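Local coordinates for protein thymidylate kinase (Ehrlichia chaffeensis, PDB 3LD9) that probably phosphorylates dTMP to dTDP with ATP as phosphate donor, a step in both the de novo and the salvage routes to dTTP, at residues A[195-200]-A[213-218]; A[34-39]-A[207-212]. All blocks are in the same frame, centred on the assembly; numbering follows the deposited sequence.

Interaction 1 of 2, residues A[195-200]-A[213-218]; sequences HVITDK and HLEVIK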
loop_
_atom_site.group_PDB
_atom_site.type_symbol
_atom_site.label_atom_id
_atom_site.label_comp_id
_atom_site.label_asym_id
_atom_site.label_seq_id
_atom_site.Cartn_x
_atom_site.Cartn_y
_atom_site.Cartn_z
ATOM N N HIS A 195 -24.273 -9.750 -19.356
ATOM C CA HIS A 195 -24.423 -10.375 -20.652
ATOM C C HIS A 195 -23.761 -11.726 -20.591
ATOM O O HIS A 195 -22.546 -11.821 -20.369
ATOM C CB HIS A 195 -23.753 -9.536 -21.719
ATOM C CG HIS A 195 -24.330 -8.164 -21.835
ATOM N ND1 HIS A 195 -25.340 -7.855 -22.724
ATOM C CD2 HIS A 195 -24.061 -7.022 -21.158
ATOM C CE1 HIS A 195 -25.658 -6.581 -22.596
ATOM N NE2 HIS A 195 -24.894 -6.050 -21.658
ATOM N N VAL A 196 -24.555 -12.776 -20.755
ATOM C CA VAL A 196 -24.019 -14.122 -20.762
ATOM C C VAL A 196 -23.508 -14.401 -22.156
ATOM O O VAL A 196 -24.249 -14.259 -23.126
ATOM C CB VAL A 196 -25.067 -15.156 -20.332
ATOM C CG1 VAL A 196 -24.487 -16.556 -20.387
ATOM C CG2 VAL A 196 -25.540 -14.840 -18.939
ATOM N N ILE A 197 -22.227 -14.744 -22.253
ATOM C CA ILE A 197 -21.588 -15.079 -23.521
ATOM C C ILE A 197 -21.245 -16.555 -23.488
ATOM O O ILE A 197 -20.474 -17.018 -22.641
ATOM C CB ILE A 197 -20.308 -14.273 -23.742
ATOM C CG1 ILE A 197 -20.638 -12.786 -23.833
ATOM C CG2 ILE A 197 -19.602 -14.728 -25.003
ATOM C CD1 ILE A 197 -19.456 -11.916 -23.660
ATOM N N THR A 198 -21.826 -17.305 -24.408
ATOM C CA THR A 198 -21.535 -18.727 -24.485
ATOM C C THR A 198 -20.205 -18.931 -25.203
ATOM O O THR A 198 -19.816 -18.106 -26.015
ATOM C CB THR A 198 -22.623 -19.488 -25.214
ATOM O OG1 THR A 198 -22.377 -20.888 -25.033
ATOM C CG2 THR A 198 -22.630 -19.117 -26.703
ATOM N N ASP A 199 -19.515 -20.023 -24.884
ATOM C CA ASP A 199 -18.135 -20.226 -25.314
ATOM C C ASP A 199 -17.990 -21.059 -26.578
ATOM O O ASP A 199 -16.885 -21.505 -26.874
ATOM C CB ASP A 199 -17.333 -20.893 -24.185
ATOM N N LYS A 200 -19.082 -21.275 -27.319
ATOM C CA LYS A 200 -19.056 -22.136 -28.503
ATOM C C LYS A 200 -19.723 -21.462 -29.691
ATOM O O LYS A 200 -20.899 -21.088 -29.619
ATOM C CB LYS A 200 -19.782 -23.467 -28.221
ATOM N N HIS A 213 -14.313 -13.448 -27.549
ATOM C CA HIS A 213 -13.791 -12.085 -27.688
ATOM C C HIS A 213 -14.606 -11.267 -28.687
ATOM O O HIS A 213 -14.981 -10.135 -28.398
ATOM C CB HIS A 213 -12.304 -12.133 -28.085
ATOM C CG HIS A 213 -11.654 -10.789 -28.203
ATOM N ND1 HIS A 213 -11.648 -9.864 -27.179
ATOM C CD2 HIS A 213 -10.955 -10.229 -29.222
ATOM C CE1 HIS A 213 -10.972 -8.794 -27.562
ATOM N NE2 HIS A 213 -10.561 -8.982 -28.803
ATOM N N LEU A 214 -14.916 -11.854 -29.839
ATOM C CA LEU A 214 -15.732 -11.166 -30.836
ATOM C C LEU A 214 -17.133 -10.873 -30.273
ATOM O O LEU A 214 -17.676 -9.805 -30.517
ATOM C CB LEU A 214 -15.826 -11.983 -32.142
ATOM C CG LEU A 214 -14.534 -12.184 -32.962
ATOM C CD1 LEU A 214 -14.761 -13.165 -34.166
ATOM C CD2 LEU A 214 -13.946 -10.849 -33.446
ATOM N N GLU A 215 -17.702 -11.795 -29.505
ATOM C CA GLU A 215 -18.995 -11.542 -28.841
ATOM C C GLU A 215 -18.925 -10.411 -27.827
ATOM O O GLU A 215 -19.849 -9.609 -27.734
ATOM C CB GLU A 215 -19.563 -12.812 -28.187
ATOM C CG GLU A 215 -19.909 -13.895 -29.206
ATOM C CD GLU A 215 -21.133 -13.540 -30.045
ATOM O OE1 GLU A 215 -21.075 -13.585 -31.282
ATOM O OE2 GLU A 215 -22.165 -13.209 -29.460
ATOM N N VAL A 216 -17.814 -10.336 -27.091
ATOM C CA VAL A 216 -17.581 -9.251 -26.123
ATOM C C VAL A 216 -17.523 -7.880 -26.809
ATOM O O VAL A 216 -18.159 -6.909 -26.388
ATOM C CB VAL A 216 -16.263 -9.462 -25.351
ATOM C CG1 VAL A 216 -15.812 -8.140 -24.628
ATOM C CG2 VAL A 216 -16.388 -10.624 -24.370
ATOM N N ILE A 217 -16.766 -7.810 -27.889
ATOM C CA ILE A 217 -16.670 -6.593 -28.675
ATOM C C ILE A 217 -18.051 -6.228 -29.239
ATOM O O ILE A 217 -18.409 -5.054 -29.300
ATOM C CB ILE A 217 -15.639 -6.781 -29.832
ATOM C CG1 ILE A 217 -14.221 -6.923 -29.249
ATOM C CG2 ILE A 217 -15.749 -5.628 -30.833
ATOM C CD1 ILE A 217 -13.121 -7.281 -30.266
ATOM N N LYS A 218 -18.813 -7.242 -29.654
ATOM C CA LYS A 218 -20.166 -7.032 -30.215
ATOM C C LYS A 218 -21.129 -6.346 -29.236
ATOM O O LYS A 218 -21.846 -5.408 -29.609
ATOM C CB LYS A 218 -20.778 -8.353 -30.682
ATOM C CG LYS A 218 -22.158 -8.201 -31.311
ATOM C CD LYS A 218 -22.686 -9.499 -31.955
ATOM C CE LYS A 218 -24.180 -9.375 -32.271
ATOM N NZ LYS A 218 -24.729 -10.428 -33.194
#
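With chi1 of -63°, Ile197 has CG2 anti to its backbone N and CG1 beside that N. An extended chi2 (164°) carries CD1 to Val216, while CG2 faces Glu215, the preceding residue of helix 208-220. Val216 answers with CG1 anti to its backbone N (chi1 164°), which sets CG2 beside that N and in the path of Ile197. The methyl carbons CD1 of Ile197 and CG2 of Val216 lie 3.4 Å apart, tighter than usual for two carbons, and the two side chains meet at about a right angle. CD1 of Ile197 also approaches the backbone at Val216, 4.1 Å from its CA. On the other branch, CG2 of Ile197 sits 3.7 Å from CB of Glu215. Here the aliphatic root of the glutamate does the touching, and its carboxylate takes no part in the contact. The backbones stay well separated, with CA of Ile197 6.9 Å from CA of Glu215. The contact lays the C-terminal helix against strand 194-198, an outermost strand of the parallel sheet within this chain in a P-loop kinase fold. Phe150 of the adjacent strand 148-153 touches both Ile197 and Val216 and extends the apolar layer between helix and sheet, while Leu41 of helix 34-49 touches Val216. Across these two segments the attraction is thus purely apolar: methyls and a methylene meet, burial of Ile197 and Val216 is probably what favours the contact, through exclusion of water and close packing, and the glutamate contributes carbon at the margin.

Interaction 2 of 2, residues A[34-39]-A[207-212]; sequences KTTQSH and DDINFV. With SO4 (sulfate ion), chain E.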
loop_
_atom_site.group_PDB
_atom_site.type_symbol
_atom_site.label_atom_id
_atom_site.label_comp_id
_atom_site.label_asym_id
_atom_site.label_seq_id
_atom_site.Cartn_x
_atom_site.Cartn_y
_atom_site.Cartn_z
ATOM N N LYS A 34 -12.235 -16.040 -18.143
ATOM C CA LYS A 34 -12.407 -14.642 -17.700
ATOM C C LYS A 34 -11.137 -13.808 -17.832
ATOM O O LYS A 34 -11.177 -12.650 -18.235
ATOM C CB LYS A 34 -12.769 -14.545 -16.210
ATOM C CG LYS A 34 -14.066 -15.143 -15.762
ATOM C CD LYS A 34 -14.218 -14.967 -14.253
ATOM C CE LYS A 34 -13.138 -15.729 -13.434
ATOM N NZ LYS A 34 -11.693 -15.118 -13.489
ATOM N N THR A 35 -10.035 -14.377 -17.352
ATOM C CA THR A 35 -8.760 -13.674 -17.289
ATOM C C THR A 35 -8.255 -13.358 -18.681
ATOM O O THR A 35 -7.854 -12.213 -18.940
ATOM C CB THR A 35 -7.718 -14.480 -16.493
ATOM O OG1 THR A 35 -8.138 -14.503 -15.127
ATOM C CG2 THR A 35 -6.302 -13.848 -16.590
ATOM N N THR A 36 -8.308 -14.359 -19.570
ATOM C CA THR A 36 -7.880 -14.195 -20.979
ATOM C C THR A 36 -8.725 -13.136 -21.670
ATOM O O THR A 36 -8.173 -12.230 -22.288
ATOM C CB THR A 36 -7.948 -15.523 -21.760
ATOM O OG1 THR A 36 -6.990 -16.423 -21.205
ATOM C CG2 THR A 36 -7.661 -15.349 -23.268
ATOM N N GLN A 37 -10.046 -13.242 -21.528
ATOM C CA GLN A 37 -10.963 -12.305 -22.150
ATOM C C GLN A 37 -10.746 -10.912 -21.615
ATOM O O GLN A 37 -10.818 -9.936 -22.385
ATOM C CB GLN A 37 -12.412 -12.743 -21.963
ATOM C CG GLN A 37 -12.754 -14.032 -22.748
ATOM C CD GLN A 37 -12.535 -13.905 -24.258
ATOM O OE1 GLN A 37 -12.705 -12.830 -24.830
ATOM N NE2 GLN A 37 -12.149 -14.989 -24.896
ATOM N N SER A 38 -10.444 -10.802 -20.316
ATOM C CA SER A 38 -10.196 -9.487 -19.752
ATOM C C SER A 38 -8.928 -8.868 -20.348
ATOM O O SER A 38 -8.933 -7.664 -20.668
ATOM C CB SER A 38 -10.139 -9.535 -18.224
ATOM O OG SER A 38 -8.949 -10.150 -17.834
ATOM N N HIS A 39 -7.867 -9.675 -20.519
ATOM C CA HIS A 39 -6.613 -9.206 -21.161
ATOM C C HIS A 39 -6.829 -8.784 -22.610
ATOM O O HIS A 39 -6.315 -7.746 -23.039
ATOM C CB HIS A 39 -5.493 -10.284 -21.121
ATOM C CG HIS A 39 -4.630 -10.210 -19.900
ATOM N ND1 HIS A 39 -4.905 -10.913 -18.744
ATOM C CD2 HIS A 39 -3.509 -9.491 -19.644
ATOM C CE1 HIS A 39 -3.994 -10.632 -17.825
ATOM N NE2 HIS A 39 -3.125 -9.777 -18.350
ATOM N N ASP A 207 -12.213 -20.912 -33.327
ATOM C CA ASP A 207 -11.655 -21.199 -32.000
ATOM C C ASP A 207 -12.428 -20.432 -30.909
ATOM O O ASP A 207 -12.796 -19.269 -31.099
ATOM C CB ASP A 207 -10.139 -20.892 -32.027
ATOM C CG ASP A 207 -9.590 -20.438 -30.701
ATOM O OD1 ASP A 207 -9.508 -21.274 -29.764
ATOM O OD2 ASP A 207 -9.206 -19.241 -30.593
ATOM N N ASP A 208 -12.707 -21.111 -29.794
ATOM C CA ASP A 208 -13.500 -20.566 -28.680
ATOM C C ASP A 208 -13.050 -19.211 -28.080
ATOM O O ASP A 208 -13.889 -18.391 -27.703
ATOM C CB ASP A 208 -13.549 -21.594 -27.534
ATOM C CG ASP A 208 -14.310 -22.881 -27.909
ATOM O OD1 ASP A 208 -14.240 -23.849 -27.121
ATOM O OD2 ASP A 208 -14.980 -22.925 -28.965
ATOM N N ILE A 209 -11.741 -19.003 -27.953
ATOM C CA ILE A 209 -11.198 -17.785 -27.350
ATOM C C ILE A 209 -11.505 -16.563 -28.235
ATOM O O ILE A 209 -11.968 -15.531 -27.744
ATOM C CB ILE A 209 -9.659 -17.925 -27.049
ATOM C CG1 ILE A 209 -9.453 -18.907 -25.879
ATOM C CG2 ILE A 209 -9.024 -16.579 -26.661
ATOM C CD1 ILE A 209 -8.031 -19.456 -25.761
ATOM N N ASN A 210 -11.262 -16.695 -29.534
ATOM C CA ASN A 210 -11.580 -15.637 -30.489
ATOM C C ASN A 210 -13.081 -15.412 -30.570
ATOM O O ASN A 210 -13.524 -14.269 -30.597
ATOM C CB ASN A 210 -11.084 -15.986 -31.882
ATOM C CG ASN A 210 -9.609 -16.275 -31.923
ATOM O OD1 ASN A 210 -9.130 -16.974 -32.818
ATOM N ND2 ASN A 210 -8.873 -15.729 -30.970
ATOM N N PHE A 211 -13.862 -16.496 -30.604
ATOM C CA PHE A 211 -15.322 -16.361 -30.655
ATOM C C PHE A 211 -15.867 -15.527 -29.517
ATOM O O PHE A 211 -16.672 -14.615 -29.731
ATOM C CB PHE A 211 -16.032 -17.708 -30.615
ATOM C CG PHE A 211 -17.536 -17.596 -30.571
ATOM C CD1 PHE A 211 -18.261 -17.344 -31.734
ATOM C CD2 PHE A 211 -18.230 -17.769 -29.380
ATOM C CE1 PHE A 211 -19.671 -17.252 -31.705
ATOM C CE2 PHE A 211 -19.625 -17.675 -29.335
ATOM C CZ PHE A 211 -20.351 -17.426 -30.509
ATOM N N VAL A 212 -15.444 -15.854 -28.301
ATOM C CA VAL A 212 -15.963 -15.175 -27.132
ATOM C C VAL A 212 -15.565 -13.693 -27.187
ATOM O O VAL A 212 -16.385 -12.808 -26.936
ATOM C CB VAL A 212 -15.459 -15.849 -25.825
ATOM C CG1 VAL A 212 -15.730 -14.964 -24.618
ATOM C CG2 VAL A 212 -16.090 -17.247 -25.671
HETATM S S SO4 E . -10.639 -18.079 -15.630
HETATM O O1 SO4 E . -10.266 -18.955 -16.737
HETATM O O2 SO4 E . -12.060 -17.772 -15.709
HETATM O O3 SO4 E . -10.369 -18.762 -14.361
HETATM O O4 SO4 E . -9.923 -16.809 -15.656
#
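The P-loop (Walker A) helix of the kinase, whose Lys34 and Thr35 belong to the predicted ATP site, packs here against the first turn of the C-terminal helix. The short helical segments run at 56° to each other, their axes 10.4 Å apart at closest. Gln37 spans the gap: bent at chi2 (-59°), it swings its amide over Val212, whose CG1 lies 3.4 Å from CD of Gln37. Beside it, CG2 of Thr36 meets CG2 of Ile209 at 3.9 Å, the two side chains crossing nearly at right angles. At the N-terminal end of the same helix a sulfate, probably from the crystallisation liquor, accepts from the backbone N of Lys34 at its O2 (3.0 Å) and from the backbone N of Thr35 at its O4 (3.0 Å); NZ of Lys34 also bonds O4, and Gly31 N and Gly33 N also donate to the sulfate, consistent with a nucleotide phosphate position. Asp113 holds both Lys34 NZ, by a salt bridge, and Thr35 OG1. Between the helices the polar link is NE2 of Gln37 to O of Ile209, 2.9 Å long, with the donor in the carbonyl plane on a lone pair and the oxygen within 8° of the amide plane.

Overall arrangement
From the N terminus the chain runs through strand 22-27 into the P-loop and helix 34-49, whose first turns later receive helix 208-220. Interaction 2 therefore closes a long loop of 167 residues that takes in most of the sheet. Interaction 1 closes a short one: from strand 194-198, 12 residues lead to segment 213-218. The two cross: 34-39 precedes both segments of interaction 1, and 207-212 falls between them. Their centres lie about 8 Å apart and they touch, for instance where CA of His213 packs 3.1 Å from OE1 of Gln37. Together they fasten consecutive parts of the C-terminal helix to the P-loop helix and to the strand 194-198 side of the sheet.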